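Local coordinates for thioesterase domain-containing protein (PDB 1IXL) that is of unproven function but adopts the hot-dog fold of the thioesterase superfamily and may hydrolyse acyl-CoA, at residues T12-L16 against V17-I21; V107-E111 against E112-E116; L32-I35 against D36-V40; I94-G98 against K99-V103; A55-A58 against A59-V63. All coordinates share one frame; numbering follows the deposited sequence.

Five local contacts along one hot-dog chain illustrate how chemistry follows position in a fold. Interaction 5 is the buried one, regular helical bonding in helix 48-63, its centre about 4 Å from the centre of the chain, and three others touch residues 55-63 directly: Tyr57 bonds to Arg14 in the surface turn of interaction 1, Ala55 touches the hairpin of interaction 2, and Ala59, Ala62 and Val63 pack on interaction 4. Interactions 2 and 4 share strand 100-109 and lie at its two ends, each a hairpin with a type II' turn and a classic bulge, but only the first is clasped by a salt bridge. Interaction 3, partly buried, ends strand 27-33 and touches interaction 1 through aliphatic packing.

Interaction 1: T12-L16 against V17-I21; sequences TSRIL and VGKPI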
loop_
_atom_site.group_PDB
_atom_site.type_symbol
_atom_site.label_atom_id
_atom_site.label_comp_id
_atom_site.label_asym_id
_atom_site.label_seq_id
_atom_site.Cartn_x
_atom_site.Cartn_y
_atom_site.Cartn_z
ATOM N N THR A 12 -10.246 -6.304 0.013
ATOM C CA THR A 12 -9.622 -5.368 -0.910
ATOM C C THR A 12 -9.408 -6.043 -2.265
ATOM O O THR A 12 -8.914 -7.162 -2.335
ATOM C CB THR A 12 -8.275 -4.882 -0.342
ATOM O OG1 THR A 12 -8.496 -4.337 0.964
ATOM C CG2 THR A 12 -7.667 -3.827 -1.224
ATOM N N SER A 13 -9.794 -5.340 -3.327
ATOM C CA SER A 13 -9.689 -5.822 -4.695
ATOM C C SER A 13 -8.272 -6.206 -5.112
ATOM O O SER A 13 -7.362 -5.390 -5.092
ATOM C CB SER A 13 -10.238 -4.765 -5.666
ATOM O OG SER A 13 -10.052 -5.189 -7.003
ATOM N N ARG A 14 -8.102 -7.465 -5.495
ATOM C CA ARG A 14 -6.807 -7.963 -5.920
ATOM C C ARG A 14 -6.462 -7.396 -7.290
ATOM O O ARG A 14 -5.299 -7.324 -7.670
ATOM C CB ARG A 14 -6.839 -9.497 -5.976
ATOM C CG ARG A 14 -7.056 -10.147 -4.616
ATOM C CD ARG A 14 -5.754 -10.289 -3.853
ATOM N NE ARG A 14 -5.982 -10.567 -2.437
ATOM C CZ ARG A 14 -6.160 -9.628 -1.509
ATOM N NH1 ARG A 14 -6.128 -8.317 -1.837
ATOM N NH2 ARG A 14 -6.394 -10.005 -0.252
ATOM N N ILE A 15 -7.486 -6.982 -8.020
ATOM C CA ILE A 15 -7.302 -6.454 -9.368
ATOM C C ILE A 15 -7.057 -4.954 -9.441
ATOM O O ILE A 15 -6.299 -4.486 -10.295
ATOM C CB ILE A 15 -8.531 -6.774 -10.239
ATOM C CG1 ILE A 15 -8.698 -8.287 -10.354
ATOM C CG2 ILE A 15 -8.394 -6.116 -11.621
ATOM C CD1 ILE A 15 -7.404 -9.019 -10.681
ATOM N N LEU A 16 -7.684 -4.213 -8.531
ATOM C CA LEU A 16 -7.576 -2.749 -8.534
ATOM C C LEU A 16 -6.583 -2.176 -7.543
ATOM O O LEU A 16 -6.064 -1.086 -7.745
ATOM C CB LEU A 16 -8.944 -2.127 -8.249
ATOM C CG LEU A 16 -10.023 -2.358 -9.299
ATOM C CD1 LEU A 16 -11.379 -1.985 -8.714
ATOM C CD2 LEU A 16 -9.701 -1.541 -10.568
ATOM N N VAL A 17 -6.300 -2.921 -6.483
ATOM C CA VAL A 17 -5.404 -2.432 -5.456
ATOM C C VAL A 17 -4.171 -3.302 -5.287
ATOM O O VAL A 17 -3.053 -2.791 -5.207
ATOM C CB VAL A 17 -6.185 -2.293 -4.111
ATOM C CG1 VAL A 17 -5.319 -1.612 -3.048
ATOM C CG2 VAL A 17 -7.475 -1.506 -4.363
ATOM N N GLY A 18 -4.362 -4.611 -5.204
ATOM C CA GLY A 18 -3.202 -5.457 -5.071
ATOM C C GLY A 18 -3.386 -6.779 -4.366
ATOM O O GLY A 18 -4.394 -7.016 -3.703
ATOM N N LYS A 19 -2.376 -7.632 -4.523
ATOM C CA LYS A 19 -2.344 -8.968 -3.944
ATOM C C LYS A 19 -1.186 -9.016 -2.967
ATOM O O LYS A 19 -0.034 -8.836 -3.347
ATOM C CB LYS A 19 -2.130 -10.007 -5.057
ATOM C CG LYS A 19 -3.172 -9.929 -6.175
ATOM C CD LYS A 19 -2.856 -10.912 -7.316
ATOM C CE LYS A 19 -3.985 -10.966 -8.334
ATOM N NZ LYS A 19 -3.712 -11.952 -9.424
ATOM N N PRO A 20 -1.476 -9.241 -1.682
ATOM C CA PRO A 20 -0.376 -9.287 -0.711
ATOM C C PRO A 20 0.462 -10.533 -1.011
ATOM O O PRO A 20 -0.097 -11.594 -1.284
ATOM C CB PRO A 20 -1.104 -9.379 0.639
ATOM C CG PRO A 20 -2.504 -8.821 0.340
ATOM C CD PRO A 20 -2.786 -9.376 -1.027
ATOM N N ILE A 21 1.784 -10.399 -0.999
ATOM C CA ILE A 21 2.645 -11.545 -1.267
ATOM C C ILE A 21 3.498 -11.830 -0.047
ATOM O O ILE A 21 4.192 -12.840 0.017
ATOM C CB ILE A 21 3.560 -11.318 -2.520
ATOM C CG1 ILE A 21 4.399 -10.048 -2.363
ATOM C CG2 ILE A 21 2.707 -11.217 -3.761
ATOM C CD1 ILE A 21 5.366 -9.790 -3.537
#
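Thr12 opens the turn by laying its methyl CG2 across Val17, 3.6 Å from CB of that valine, while its hydroxyl is bonded instead to the backbone oxygen of His9. Next comes Ser13, whose carbonyl oxygen receives two consecutive amides, Val17 N at 3.0 Å and Gly18 N at 3.1 Å; the second bond is the straighter and lies in the carbonyl plane. Ser13 OG accepts from Leu16 N at 3.0 Å, an ST motif that ties up the helical-looking residues 14-16 just ahead of strand 19-24, an edge strand of the hot-dog sheet within this chain. Arg14 carries most of the side-chain contact. A bend at chi2 (-84°) turns its guanidinium over Pro20, whose CD sits 3.4 Å above the centre of one face, as NH1 gives a bond of 2.9 Å to Gly18 O. The same NH1 also bonds to Tyr57 OH on helix 48-63. Nearer the backbone, the aliphatic part crosses Lys19, with Arg14 CD 3.5 Å from Lys19 CG. Ile15 turns instead to Ile35 in a neighbouring loop. Leu16 closes the segment with CB 4.2 Å from CG2 of Val17.

Interaction 2: V107-E111 against E112-E116; sequences VYREE and EVVLE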
loop_
_atom_site.group_PDB
_atom_site.type_symbol
_atom_site.label_atom_id
_atom_site.label_comp_id
_atom_site.label_asym_id
_atom_site.label_seq_id
_atom_site.Cartn_x
_atom_site.Cartn_y
_atom_site.Cartn_z
ATOM N N VAL A 107 7.177 2.089 -3.540
ATOM C CA VAL A 107 6.593 1.230 -4.545
ATOM C C VAL A 107 7.636 1.078 -5.645
ATOM O O VAL A 107 8.170 2.077 -6.126
ATOM C CB VAL A 107 5.312 1.828 -5.121
ATOM C CG1 VAL A 107 4.746 0.895 -6.198
ATOM C CG2 VAL A 107 4.283 2.034 -3.988
ATOM N N TYR A 108 7.916 -0.171 -6.022
ATOM C CA TYR A 108 8.923 -0.482 -7.048
ATOM C C TYR A 108 8.380 -1.077 -8.333
ATOM O O TYR A 108 7.331 -1.726 -8.350
ATOM C CB TYR A 108 9.940 -1.514 -6.512
ATOM C CG TYR A 108 10.692 -1.106 -5.260
ATOM C CD1 TYR A 108 10.095 -1.198 -3.996
ATOM C CD2 TYR A 108 11.980 -0.587 -5.343
ATOM C CE1 TYR A 108 10.768 -0.770 -2.844
ATOM C CE2 TYR A 108 12.666 -0.163 -4.207
ATOM C CZ TYR A 108 12.058 -0.252 -2.960
ATOM O OH TYR A 108 12.734 0.192 -1.841
ATOM N N ARG A 109 9.118 -0.858 -9.416
ATOM C CA ARG A 109 8.804 -1.478 -10.703
ATOM C C ARG A 109 10.184 -2.098 -10.901
ATOM O O ARG A 109 11.125 -1.416 -11.282
ATOM C CB ARG A 109 8.512 -0.448 -11.792
ATOM C CG ARG A 109 8.265 -1.089 -13.162
ATOM C CD ARG A 109 7.896 -0.022 -14.154
ATOM N NE ARG A 109 8.928 1.000 -14.199
ATOM C CZ ARG A 109 8.684 2.281 -14.445
ATOM N NH1 ARG A 109 7.438 2.681 -14.663
ATOM N NH2 ARG A 109 9.677 3.160 -14.462
ATOM N N GLU A 110 10.298 -3.383 -10.575
ATOM C CA GLU A 110 11.579 -4.076 -10.610
ATOM C C GLU A 110 12.459 -3.345 -9.588
ATOM O O GLU A 110 12.119 -3.333 -8.400
ATOM C CB GLU A 110 12.163 -4.060 -12.022
ATOM C CG GLU A 110 11.204 -4.719 -13.019
ATOM C CD GLU A 110 11.819 -4.963 -14.370
ATOM O OE1 GLU A 110 12.331 -3.999 -14.976
ATOM O OE2 GLU A 110 11.785 -6.125 -14.836
ATOM N N GLU A 111 13.551 -2.714 -10.007
ATOM C CA GLU A 111 14.405 -2.027 -9.025
ATOM C C GLU A 111 14.154 -0.534 -8.868
ATOM O O GLU A 111 14.655 0.092 -7.939
ATOM C CB GLU A 111 15.891 -2.231 -9.362
ATOM C CG GLU A 111 16.386 -3.659 -9.226
ATOM C CD GLU A 111 16.126 -4.226 -7.850
ATOM O OE1 GLU A 111 14.944 -4.500 -7.536
ATOM O OE2 GLU A 111 17.102 -4.392 -7.081
ATOM N N GLU A 112 13.380 0.041 -9.776
ATOM C CA GLU A 112 13.107 1.469 -9.728
ATOM C C GLU A 112 12.003 1.851 -8.745
ATOM O O GLU A 112 10.991 1.167 -8.635
ATOM C CB GLU A 112 12.668 1.970 -11.099
ATOM C CG GLU A 112 13.435 1.432 -12.281
ATOM C CD GLU A 112 12.651 1.627 -13.570
ATOM O OE1 GLU A 112 12.178 0.618 -14.149
ATOM O OE2 GLU A 112 12.491 2.790 -13.992
ATOM N N VAL A 113 12.204 2.961 -8.050
ATOM C CA VAL A 113 11.193 3.475 -7.141
ATOM C C VAL A 113 10.265 4.378 -7.971
ATOM O O VAL A 113 10.743 5.256 -8.699
ATOM C CB VAL A 113 11.843 4.290 -6.005
ATOM C CG1 VAL A 113 10.775 4.996 -5.181
ATOM C CG2 VAL A 113 12.666 3.343 -5.102
ATOM N N VAL A 114 8.953 4.138 -7.901
ATOM C CA VAL A 114 7.993 4.964 -8.631
ATOM C C VAL A 114 7.198 5.834 -7.649
ATOM O O VAL A 114 6.580 6.817 -8.042
ATOM C CB VAL A 114 7.008 4.105 -9.493
ATOM C CG1 VAL A 114 7.798 3.272 -10.502
ATOM C CG2 VAL A 114 6.147 3.193 -8.601
ATOM N N LEU A 115 7.198 5.447 -6.371
ATOM C CA LEU A 115 6.520 6.231 -5.345
ATOM C C LEU A 115 7.178 6.006 -3.989
ATOM O O LEU A 115 7.604 4.901 -3.686
ATOM C CB LEU A 115 5.026 5.849 -5.239
ATOM C CG LEU A 115 4.247 6.598 -4.124
ATOM C CD1 LEU A 115 2.795 6.783 -4.555
ATOM C CD2 LEU A 115 4.316 5.836 -2.773
ATOM N N GLU A 116 7.266 7.053 -3.178
ATOM C CA GLU A 116 7.809 6.908 -1.830
ATOM C C GLU A 116 6.917 7.739 -0.926
ATOM O O GLU A 116 6.475 8.837 -1.296
ATOM C CB GLU A 116 9.271 7.403 -1.733
ATOM C CG GLU A 116 9.507 8.799 -2.322
ATOM C CD GLU A 116 10.904 9.346 -2.059
ATOM O OE1 GLU A 116 11.873 8.559 -2.134
ATOM O OE2 GLU A 116 11.026 10.570 -1.795
#
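Val107 overlaps two consecutive residues of the returning strand: its CG1 lies 3.6 Å from Val114 CG2, and its CG2 is 4.0 Å from Leu115 CD2. This is a classic beta bulge in the hairpin of strands 100-109 and 112-123. Both residues face Val107, whose N bonds to Leu115 O while its O accepts from Val114 N. Beyond the bulge, Tyr108 brings CE2 to 3.6 Å from Val113 CG2 in a non-hydrogen-bonded pair, and a type II' turn from Arg109 to Glu112 reverses the chain. Beside that turn Arg109 grips Glu112 side-on, NE to OE1 and NH2 to OE2; its NH1 has a second carboxylate partner in Asp85. Putting a glutamine in place of Glu112 would probably weaken this clasp, leaving the NE and NH2 edge without its countercharge. The carboxylate plane is turned 50° from that of the guanidinium, and Val114 CG1 stands 4.1 Å above the guanidinium plane, over its centre.

Interaction 3: L32-I35 against D36-V40; sequences LETI and DEMKV
Apolar packing is centred on Met38, a selenomethionine, which runs back toward the end of strand 27-33. A bend at chi3 (49°) turns its terminal methyl onto Thr34, CE lying only 3.4 Å from CG2 of the threonine, tighter than a usual carbon contact; the two side chains cross at about a right angle. The same CE reaches Leu32 CD2 at 4.3 Å, and nearer its backbone, Met38 CG lies 4.1 Å from CG1 of Ile35. Beyond this pair, Ile35 lays CD1 against the folded side chain of Glu37, 3.9 Å from OE1, and meets Ile15 of the 12-21 turn. A glycine substituted for Ile35 would probably open a gap beside Met38 CG and take away the hydrocarbon against which Glu37 and Ile15 rest. Backbone bonding comes from Met38 N, which gives a bond of 3.0 Å to Ile35 O from above the carbonyl plane. Charge enters at Asp36 and Lys39: NZ makes a salt bridge of 2.9 Å to OD1 and also bonds to Asp36 O, which Lys39 N approaches from the opposite face. Thr34 OG1, for its part, is bonded to Asp85 O. Altogether, this is a strand end running into a short 3-10 turn, 36-38, in the connection that leads toward helix 48-63 of the hot-dog fold.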
loop_
_atom_site.group_PDB
_atom_site.type_symbol
_atom_site.label_atom_id
_atom_site.label_comp_id
_atom_site.label_asym_id
_atom_site.label_seq_id
_atom_site.Cartn_x
_atom_site.Cartn_y
_atom_site.Cartn_z
ATOM N N LEU A 32 0.951 -5.371 -7.682
ATOM C CA LEU A 32 -0.172 -4.991 -8.519
ATOM C C LEU A 32 0.245 -4.943 -9.982
ATOM O O LEU A 32 1.256 -4.321 -10.333
ATOM C CB LEU A 32 -0.699 -3.608 -8.114
ATOM C CG LEU A 32 -1.786 -2.938 -8.976
ATOM C CD1 LEU A 32 -3.083 -3.723 -8.896
ATOM C CD2 LEU A 32 -2.033 -1.512 -8.464
ATOM N N GLU A 33 -0.529 -5.628 -10.815
ATOM C CA GLU A 33 -0.313 -5.619 -12.261
ATOM C C GLU A 33 -1.240 -4.498 -12.731
ATOM O O GLU A 33 -2.457 -4.562 -12.511
ATOM C CB GLU A 33 -0.757 -6.948 -12.891
ATOM C CG GLU A 33 0.248 -8.083 -12.721
ATOM C CD GLU A 33 1.519 -7.854 -13.517
ATOM O OE1 GLU A 33 2.467 -8.663 -13.365
ATOM O OE2 GLU A 33 1.566 -6.869 -14.300
ATOM N N THR A 34 -0.682 -3.457 -13.332
ATOM C CA THR A 34 -1.531 -2.367 -13.792
ATOM C C THR A 34 -2.304 -2.784 -15.039
ATOM O O THR A 34 -1.780 -3.525 -15.882
ATOM C CB THR A 34 -0.720 -1.099 -14.063
ATOM O OG1 THR A 34 0.319 -1.372 -15.010
ATOM C CG2 THR A 34 -0.115 -0.587 -12.766
ATOM N N ILE A 35 -3.554 -2.328 -15.134
ATOM C CA ILE A 35 -4.428 -2.662 -16.257
ATOM C C ILE A 35 -4.901 -1.445 -17.026
ATOM O O ILE A 35 -4.784 -0.304 -16.563
ATOM C CB ILE A 35 -5.681 -3.467 -15.815
ATOM C CG1 ILE A 35 -6.445 -2.700 -14.730
ATOM C CG2 ILE A 35 -5.257 -4.844 -15.320
ATOM C CD1 ILE A 35 -7.734 -3.403 -14.276
ATOM N N ASP A 36 -5.461 -1.704 -18.201
ATOM C CA ASP A 36 -5.902 -0.644 -19.090
ATOM C C ASP A 36 -6.908 0.365 -18.520
ATOM O O ASP A 36 -6.889 1.537 -18.886
ATOM C CB ASP A 36 -6.440 -1.268 -20.376
ATOM C CG ASP A 36 -6.478 -0.285 -21.510
ATOM O OD1 ASP A 36 -7.561 0.259 -21.801
ATOM O OD2 ASP A 36 -5.405 -0.038 -22.091
ATOM N N GLU A 37 -7.778 -0.076 -17.619
ATOM C CA GLU A 37 -8.766 0.828 -17.041
ATOM C C GLU A 37 -8.148 1.896 -16.142
ATOM O O GLU A 37 -8.786 2.913 -15.845
ATOM C CB GLU A 37 -9.818 0.035 -16.246
ATOM C CG GLU A 37 -10.698 -0.876 -17.116
ATOM C CD GLU A 37 -10.083 -2.248 -17.373
ATOM O OE1 GLU A 37 -8.920 -2.340 -17.827
ATOM O OE2 GLU A 37 -10.779 -3.247 -17.111
HETATM N N MSE A 38 -6.906 1.662 -15.726
HETATM C CA MSE A 38 -6.156 2.568 -14.845
HETATM C C MSE A 38 -5.491 3.725 -15.597
HETATM O O MSE A 38 -4.899 4.609 -14.976
HETATM C CB MSE A 38 -5.050 1.773 -14.109
HETATM C CG MSE A 38 -5.526 0.875 -12.988
HETATM SE SE MSE A 38 -4.212 -0.181 -12.248
HETATM C CE MSE A 38 -3.059 0.816 -11.963
ATOM N N LYS A 39 -5.565 3.705 -16.926
ATOM C CA LYS A 39 -4.946 4.743 -17.739
ATOM C C LYS A 39 -5.671 6.085 -17.706
ATOM O O LYS A 39 -6.858 6.152 -17.440
ATOM C CB LYS A 39 -4.831 4.279 -19.196
ATOM C CG LYS A 39 -6.140 4.282 -19.959
ATOM C CD LYS A 39 -5.964 3.693 -21.356
ATOM C CE LYS A 39 -7.287 3.650 -22.101
ATOM N NZ LYS A 39 -8.343 3.009 -21.273
ATOM N N VAL A 40 -4.944 7.160 -17.982
ATOM C CA VAL A 40 -5.553 8.482 -18.016
ATOM C C VAL A 40 -5.465 9.103 -19.412
ATOM O O VAL A 40 -6.090 10.112 -19.671
ATOM C CB VAL A 40 -4.903 9.450 -16.987
ATOM C CG1 VAL A 40 -4.994 8.848 -15.585
ATOM C CG2 VAL A 40 -3.462 9.751 -17.363
#

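Interaction 4: I94-G98 against K99-V103; sequences IEDLG and KKKIV
Ile102 O takes two amides at once, Ile94 N at 2.7 Å nearly in line with the carbonyl and Glu95 N at 3.3 Å on a lone pair, while Ile102 N returns a nearly straight bond of 2.9 Å to Glu95 O. Leu97 N then bonds to Lys100 O at 2.8 Å, and the reverse bond, from Lys100 N, is weak. Asp96 OD1 receives Gly98 N in an Asx turn; with CG anti to the backbone N (chi1 -172°), its carboxylate lies alongside Lys101. OD2 stays 4.0 Å from Lys101 NZ, beyond a salt bridge. On the other face Ile102 lies among three side chains: CG2 meets Ile94 CG1, and CD1 touches both Leu97 CD1 and, at 3.3 Å, Glu95 OE1. Leu97 CD1 also presses on Lys100 CE. Val103, by contrast, turns to helix 48-63, touching Ala59 and Ala62. Gly98 has the positive phi (72°) of a type II' turn, and a classic bulge, with Ile94 and Glu95 both facing Ile102, lies at the far end from the turn in this antiparallel beta hairpin of strands 86-97 and 100-109.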
loop_
_atom_site.group_PDB
_atom_site.type_symbol
_atom_site.label_atom_id
_atom_site.label_comp_id
_atom_site.label_asym_id
_atom_site.label_seq_id
_atom_site.Cartn_x
_atom_site.Cartn_y
_atom_site.Cartn_z
ATOM N N ILE A 94 7.994 2.347 10.729
ATOM C CA ILE A 94 9.269 2.954 11.099
ATOM C C ILE A 94 9.214 3.651 12.455
ATOM O O ILE A 94 10.255 4.007 13.020
ATOM C CB ILE A 94 9.791 3.960 10.032
ATOM C CG1 ILE A 94 8.747 5.051 9.761
ATOM C CG2 ILE A 94 10.173 3.212 8.750
ATOM C CD1 ILE A 94 9.317 6.241 8.980
ATOM N N GLU A 95 8.003 3.848 12.969
ATOM C CA GLU A 95 7.814 4.457 14.276
ATOM C C GLU A 95 6.549 3.909 14.889
ATOM O O GLU A 95 5.470 3.989 14.299
ATOM C CB GLU A 95 7.685 5.979 14.181
ATOM C CG GLU A 95 8.991 6.726 14.052
ATOM C CD GLU A 95 8.786 8.232 13.976
ATOM O OE1 GLU A 95 8.286 8.820 14.960
ATOM O OE2 GLU A 95 9.122 8.818 12.928
ATOM N N ASP A 96 6.668 3.326 16.071
ATOM C CA ASP A 96 5.482 2.809 16.727
ATOM C C ASP A 96 5.175 3.740 17.885
ATOM O O ASP A 96 5.899 3.773 18.877
ATOM C CB ASP A 96 5.708 1.397 17.248
ATOM C CG ASP A 96 4.430 0.769 17.753
ATOM O OD1 ASP A 96 3.776 1.378 18.634
ATOM O OD2 ASP A 96 4.072 -0.324 17.257
ATOM N N LEU A 97 4.097 4.498 17.746
ATOM C CA LEU A 97 3.692 5.452 18.764
ATOM C C LEU A 97 2.401 4.960 19.413
ATOM O O LEU A 97 1.428 5.701 19.556
ATOM C CB LEU A 97 3.499 6.825 18.106
ATOM C CG LEU A 97 4.721 7.200 17.257
ATOM C CD1 LEU A 97 4.417 8.391 16.369
ATOM C CD2 LEU A 97 5.905 7.494 18.174
ATOM N N GLY A 98 2.414 3.693 19.815
ATOM C CA GLY A 98 1.248 3.093 20.425
ATOM C C GLY A 98 0.167 2.854 19.385
ATOM O O GLY A 98 0.354 2.075 18.453
ATOM N N LYS A 99 -0.957 3.546 19.536
ATOM C CA LYS A 99 -2.076 3.405 18.622
ATOM C C LYS A 99 -1.812 4.073 17.285
ATOM O O LYS A 99 -2.530 3.835 16.324
ATOM C CB LYS A 99 -3.353 3.967 19.247
ATOM C CG LYS A 99 -3.202 5.305 19.971
ATOM C CD LYS A 99 -2.279 5.234 21.202
ATOM C CE LYS A 99 -2.625 6.310 22.225
ATOM N NZ LYS A 99 -2.903 7.636 21.599
ATOM N N LYS A 100 -0.795 4.926 17.231
ATOM C CA LYS A 100 -0.441 5.570 15.977
ATOM C C LYS A 100 0.836 4.914 15.493
ATOM O O LYS A 100 1.775 4.700 16.277
ATOM C CB LYS A 100 -0.197 7.075 16.132
ATOM C CG LYS A 100 0.010 7.750 14.760
ATOM C CD LYS A 100 0.182 9.271 14.813
ATOM C CE LYS A 100 1.644 9.663 14.976
ATOM N NZ LYS A 100 1.868 11.127 14.826
ATOM N N LYS A 101 0.869 4.604 14.197
ATOM C CA LYS A 101 2.012 3.962 13.573
ATOM C C LYS A 101 2.455 4.755 12.339
ATOM O O LYS A 101 1.629 5.142 11.525
ATOM C CB LYS A 101 1.618 2.552 13.139
ATOM C CG LYS A 101 0.867 1.757 14.210
ATOM C CD LYS A 101 1.811 1.292 15.307
ATOM C CE LYS A 101 1.112 0.381 16.318
ATOM N NZ LYS A 101 0.409 -0.765 15.678
ATOM N N ILE A 102 3.749 5.021 12.215
ATOM C CA ILE A 102 4.252 5.733 11.040
ATOM C C ILE A 102 4.858 4.643 10.153
ATOM O O ILE A 102 5.748 3.910 10.570
ATOM C CB ILE A 102 5.312 6.780 11.414
ATOM C CG1 ILE A 102 4.680 7.859 12.294
ATOM C CG2 ILE A 102 5.874 7.433 10.159
ATOM C CD1 ILE A 102 5.693 8.884 12.848
ATOM N N VAL A 103 4.351 4.520 8.934
ATOM C CA VAL A 103 4.819 3.477 8.032
ATOM C C VAL A 103 5.432 4.100 6.793
ATOM O O VAL A 103 4.848 4.997 6.198
ATOM C CB VAL A 103 3.639 2.597 7.610
ATOM C CG1 VAL A 103 4.101 1.499 6.665
ATOM C CG2 VAL A 103 2.973 2.018 8.862
#

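Interaction 5: A55-A58 against A59-V63; sequences ADYA and AMLAV
Tyr57 and Leu61, one helical turn apart, form the main side-chain contact, and the leucine can be followed outward. Its CB lies 3.7 Å from Ala58 O, near the backbone of the preceding turn. CG, placed anti to the carbonyl carbon (chi1 -62°), comes 3.5 Å from Tyr57 O and also approaches the ring atom CE1. From there CD1 reaches over the aromatic face in a CH-pi contact, 4.2 Å from the ring centroid and 25° off its normal, with CE1 and CZ as its closest ring atoms. The tyrosine ring thus has a methyl over one face while its OH bonds to Arg14 and Gln6. On another side of the helix, Met60, a selenomethionine, passes its CG 3.7 Å from Asp56 OD1 before the chain bends at chi2 and chi3. Beneath these side chains the amides of Ala59, Met60, Leu61 and Ala62 bond to the carbonyls four residues back, Met60 N to Asp56 O at 3.0 Å, in regular alpha-helical fashion. The helix is the long central one that the sheet of a hot-dog fold wraps around. Tyr57, Ala58 and Leu61 lean on Val30 of strand 27-33, Ala55 and Ala59 pack on Val105 of strand 100-109, and Asp56 and Met60 meet Leu70 of strand 68-77.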
loop_
_atom_site.group_PDB
_atom_site.type_symbol
_atom_site.label_atom_id
_atom_site.label_comp_id
_atom_site.label_asym_id
_atom_site.label_seq_id
_atom_site.Cartn_x
_atom_site.Cartn_y
_atom_site.Cartn_z
ATOM N N ALA A 55 0.092 1.485 -2.422
ATOM C CA ALA A 55 0.958 1.798 -1.275
ATOM C C ALA A 55 0.174 1.872 0.049
ATOM O O ALA A 55 0.638 1.401 1.091
ATOM C CB ALA A 55 1.705 3.115 -1.515
ATOM N N ASP A 56 -1.008 2.479 -0.008
ATOM C CA ASP A 56 -1.911 2.638 1.155
ATOM C C ASP A 56 -2.235 1.242 1.734
ATOM O O ASP A 56 -2.137 1.006 2.940
ATOM C CB ASP A 56 -3.196 3.348 0.661
ATOM C CG ASP A 56 -4.272 3.523 1.745
ATOM O OD1 ASP A 56 -4.156 2.936 2.850
ATOM O OD2 ASP A 56 -5.259 4.257 1.458
ATOM N N TYR A 57 -2.621 0.322 0.858
ATOM C CA TYR A 57 -2.957 -1.036 1.264
ATOM C C TYR A 57 -1.756 -1.742 1.900
ATOM O O TYR A 57 -1.917 -2.436 2.900
ATOM C CB TYR A 57 -3.508 -1.816 0.039
ATOM C CG TYR A 57 -3.933 -3.280 0.247
ATOM C CD1 TYR A 57 -4.574 -3.702 1.424
ATOM C CD2 TYR A 57 -3.808 -4.208 -0.797
ATOM C CE1 TYR A 57 -5.082 -4.994 1.545
ATOM C CE2 TYR A 57 -4.318 -5.502 -0.695
ATOM C CZ TYR A 57 -4.963 -5.889 0.481
ATOM O OH TYR A 57 -5.545 -7.136 0.564
ATOM N N ALA A 58 -0.554 -1.567 1.342
ATOM C CA ALA A 58 0.620 -2.207 1.916
ATOM C C ALA A 58 0.849 -1.705 3.351
ATOM O O ALA A 58 1.202 -2.476 4.268
ATOM C CB ALA A 58 1.871 -1.924 1.038
ATOM N N ALA A 59 0.644 -0.409 3.534
ATOM C CA ALA A 59 0.805 0.234 4.830
ATOM C C ALA A 59 -0.179 -0.360 5.850
ATOM O O ALA A 59 0.202 -0.652 6.988
ATOM C CB ALA A 59 0.584 1.755 4.682
HETATM N N MSE A 60 -1.429 -0.561 5.438
HETATM C CA MSE A 60 -2.426 -1.146 6.319
HETATM C C MSE A 60 -1.980 -2.558 6.722
HETATM O O MSE A 60 -2.231 -2.994 7.849
HETATM C CB MSE A 60 -3.799 -1.229 5.630
HETATM C CG MSE A 60 -4.424 0.115 5.201
HETATM SE SE MSE A 60 -4.838 1.242 6.563
HETATM C CE MSE A 60 -3.389 1.891 6.855
ATOM N N LEU A 61 -1.329 -3.285 5.812
ATOM C CA LEU A 61 -0.884 -4.648 6.151
ATOM C C LEU A 61 0.401 -4.677 6.949
ATOM O O LEU A 61 0.690 -5.671 7.615
ATOM C CB LEU A 61 -0.758 -5.537 4.899
ATOM C CG LEU A 61 -2.101 -5.725 4.176
ATOM C CD1 LEU A 61 -1.984 -6.747 3.042
ATOM C CD2 LEU A 61 -3.147 -6.174 5.166
ATOM N N ALA A 62 1.184 -3.605 6.895
ATOM C CA ALA A 62 2.393 -3.566 7.695
ATOM C C ALA A 62 1.948 -3.447 9.165
ATOM O O ALA A 62 2.659 -3.887 10.070
ATOM C CB ALA A 62 3.276 -2.392 7.294
ATOM N N VAL A 63 0.775 -2.862 9.408
ATOM C CA VAL A 63 0.272 -2.750 10.789
ATOM C C VAL A 63 -0.549 -3.998 11.067
ATOM O O VAL A 63 -0.435 -4.606 12.126
ATOM C CB VAL A 63 -0.586 -1.492 10.979
ATOM C CG1 VAL A 63 -1.153 -1.449 12.414
ATOM C CG2 VAL A 63 0.276 -0.244 10.696
#